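Local coordinates for regulatory protein (PDB 5J2Y) that represses virulence genes in Pseudomonas aeruginosa quorum sensing, binding promoter DNA, probably through its helix-turn-helix domain, at residues Trp31-Ile36 with His59-Gly64. Numbering follows the deposited sequence.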
loop_
_atom_site.group_PDB
_atom_site.type_symbol
_atom_site.label_atom_id
_atom_site.label_comp_id
_atom_site.label_asym_id
_atom_site.label_seq_id
_atom_site.Cartn_x
_atom_site.Cartn_y
_atom_site.Cartn_z
ATOM N N TRP A 31 -5.417 -0.831 1.622
ATOM C CA TRP A 31 -4.420 -1.421 2.506
ATOM C C TRP A 31 -4.665 -2.885 2.871
ATOM O O TRP A 31 -3.715 -3.632 3.130
ATOM C CB TRP A 31 -4.271 -0.584 3.728
ATOM C CG TRP A 31 -3.621 0.635 3.418
ATOM C CD1 TRP A 31 -4.208 1.859 3.229
ATOM C CD2 TRP A 31 -2.218 0.821 3.226
ATOM N NE1 TRP A 31 -3.248 2.805 2.927
ATOM C CE2 TRP A 31 -2.018 2.193 2.938
ATOM C CE3 TRP A 31 -1.108 -0.042 3.272
ATOM C CZ2 TRP A 31 -0.773 2.726 2.724
ATOM C CZ3 TRP A 31 0.124 0.469 3.036
ATOM C CH2 TRP A 31 0.294 1.865 2.759
ATOM N N SER A 32 -5.921 -3.307 2.804
ATOM C CA SER A 32 -6.248 -4.665 3.190
ATOM C C SER A 32 -5.815 -5.695 2.168
ATOM O O SER A 32 -5.686 -6.854 2.522
ATOM C CB SER A 32 -7.745 -4.809 3.556
ATOM O OG SER A 32 -8.562 -4.475 2.456
ATOM N N ARG A 33 -5.553 -5.295 0.916
ATOM C CA ARG A 33 -4.964 -6.238 -0.079
ATOM C C ARG A 33 -3.648 -6.791 0.388
ATOM O O ARG A 33 -3.237 -7.840 -0.095
ATOM C CB ARG A 33 -4.678 -5.577 -1.428
ATOM C CG ARG A 33 -5.883 -4.961 -2.077
ATOM C CD ARG A 33 -5.678 -4.780 -3.565
ATOM N NE ARG A 33 -6.962 -4.377 -4.149
ATOM C CZ ARG A 33 -7.318 -3.111 -4.395
ATOM N NH1 ARG A 33 -6.471 -2.114 -4.190
ATOM N NH2 ARG A 33 -8.518 -2.841 -4.889
ATOM N N PHE A 34 -2.964 -6.029 1.260
ATOM C CA PHE A 34 -1.668 -6.397 1.833
ATOM C C PHE A 34 -1.790 -6.967 3.259
ATOM O O PHE A 34 -0.797 -7.286 3.881
ATOM C CB PHE A 34 -0.720 -5.165 1.858
ATOM C CG PHE A 34 -0.606 -4.457 0.530
ATOM C CD1 PHE A 34 0.156 -4.992 -0.494
ATOM C CD2 PHE A 34 -1.232 -3.241 0.318
ATOM C CE1 PHE A 34 0.262 -4.352 -1.704
ATOM C CE2 PHE A 34 -1.154 -2.607 -0.905
ATOM C CZ PHE A 34 -0.388 -3.165 -1.914
ATOM N N GLY A 35 -3.013 -7.059 3.785
ATOM C CA GLY A 35 -3.211 -7.479 5.164
ATOM C C GLY A 35 -2.852 -6.399 6.165
ATOM O O GLY A 35 -2.478 -6.681 7.300
ATOM N N ILE A 36 -2.968 -5.155 5.734
ATOM C CA ILE A 36 -2.649 -4.016 6.555
ATOM C C ILE A 36 -3.966 -3.323 6.916
ATOM O O ILE A 36 -4.795 -3.044 6.062
ATOM C CB ILE A 36 -1.705 -3.076 5.793
ATOM C CG1 ILE A 36 -0.348 -3.742 5.629
ATOM C CG2 ILE A 36 -1.479 -1.758 6.531
ATOM C CD1 ILE A 36 0.544 -3.067 4.589
ATOM N N HIS A 59 6.358 -1.067 -3.368
ATOM C CA HIS A 59 7.211 -0.895 -4.556
ATOM C C HIS A 59 6.803 -1.803 -5.726
ATOM O O HIS A 59 6.486 -1.346 -6.820
ATOM C CB HIS A 59 8.666 -1.141 -4.225
ATOM C CG HIS A 59 9.539 -1.082 -5.425
ATOM N ND1 HIS A 59 9.807 0.088 -6.103
ATOM C CD2 HIS A 59 10.156 -2.065 -6.114
ATOM C CE1 HIS A 59 10.592 -0.173 -7.129
ATOM N NE2 HIS A 59 10.809 -1.475 -7.163
ATOM N N PHE A 60 6.747 -3.088 -5.460
ATOM C CA PHE A 60 6.425 -4.039 -6.518
ATOM C C PHE A 60 5.002 -3.893 -7.030
ATOM O O PHE A 60 4.719 -4.169 -8.202
ATOM C CB PHE A 60 6.678 -5.468 -6.027
ATOM C CG PHE A 60 8.131 -5.762 -5.812
ATOM C CD1 PHE A 60 9.048 -5.646 -6.878
ATOM C CD2 PHE A 60 8.607 -6.170 -4.565
ATOM C CE1 PHE A 60 10.394 -5.918 -6.682
ATOM C CE2 PHE A 60 9.957 -6.459 -4.379
ATOM C CZ PHE A 60 10.845 -6.329 -5.423
ATOM N N TYR A 61 4.108 -3.494 -6.138
ATOM C CA TYR A 61 2.722 -3.257 -6.511
ATOM C C TYR A 61 2.535 -2.051 -7.434
ATOM O O TYR A 61 1.867 -2.126 -8.452
ATOM C CB TYR A 61 1.882 -3.032 -5.254
ATOM C CG TYR A 61 0.412 -2.840 -5.530
ATOM C CD1 TYR A 61 -0.394 -3.884 -5.924
ATOM C CD2 TYR A 61 -0.178 -1.580 -5.384
ATOM C CE1 TYR A 61 -1.767 -3.706 -6.145
ATOM C CE2 TYR A 61 -1.525 -1.392 -5.616
ATOM C CZ TYR A 61 -2.322 -2.454 -5.984
ATOM O OH TYR A 61 -3.667 -2.219 -6.233
ATOM N N ILE A 62 3.098 -0.937 -7.028
ATOM C CA ILE A 62 2.976 0.319 -7.760
ATOM C C ILE A 62 3.597 0.234 -9.174
ATOM O O ILE A 62 2.985 0.660 -10.156
ATOM C CB ILE A 62 3.586 1.453 -6.916
ATOM C CG1 ILE A 62 2.593 1.842 -5.838
ATOM C CG2 ILE A 62 3.887 2.680 -7.750
ATOM C CD1 ILE A 62 3.240 2.481 -4.642
ATOM N N GLU A 63 4.750 -0.411 -9.295
ATOM C CA GLU A 63 5.361 -0.628 -10.614
ATOM C C GLU A 63 4.615 -1.697 -11.479
ATOM O O GLU A 63 4.933 -1.918 -12.641
ATOM C CB GLU A 63 6.863 -0.860 -10.453
ATOM C CG GLU A 63 7.237 -2.285 -10.119
ATOM C CD GLU A 63 8.764 -2.553 -10.130
ATOM O OE1 GLU A 63 9.202 -3.756 -10.066
ATOM O OE2 GLU A 63 9.532 -1.558 -10.221
ATOM N N GLY A 64 3.561 -2.299 -10.944
ATOM C CA GLY A 64 2.716 -3.224 -11.715
ATOM C C GLY A 64 3.172 -4.664 -11.675
ATOM O O GLY A 64 2.630 -5.498 -12.362
#
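Phe34 drives the far edge of its ring into one face of Tyr61, a T-shaped pair with centroids 5.2 Å apart and planes at 86°. CZ leads, 3.7 Å from Tyr61 CG, so the edge lands over the CB end of the phenol ring and not over its middle; Phe34 CE1 follows, 4.1 Å from Tyr61 CB. The chi1 of Tyr61, -177°, turns CG away from the backbone N and sends the ring across from helix 52-62, while its hydroxyl runs on past Phe34 toward Arg33. Helix 27-32, which leads up to Phe34, is probably the first helix of the helix-turn-helix unit, with helix 38-45 after it; a Schellman motif at Gly35, where phi turns positive, is closed by Ile36 N to Trp31 O and Gly35 N to Ser32 O. The aromatic pair thus ties the start of that turn to the end of helix 52-62, and Leu71 of helix 68-75 touches both rings. The Arg33 chain, extended from CG to NE, crosses Tyr61 at about a right angle, bringing NH1 to 3.5 Å from Tyr61 OH. The stronger partners lie beyond the pair: Arg33 NH1 forms a salt bridge with Glu25, and Tyr61 OH hydrogen-bonds to Asp68 and Arg23.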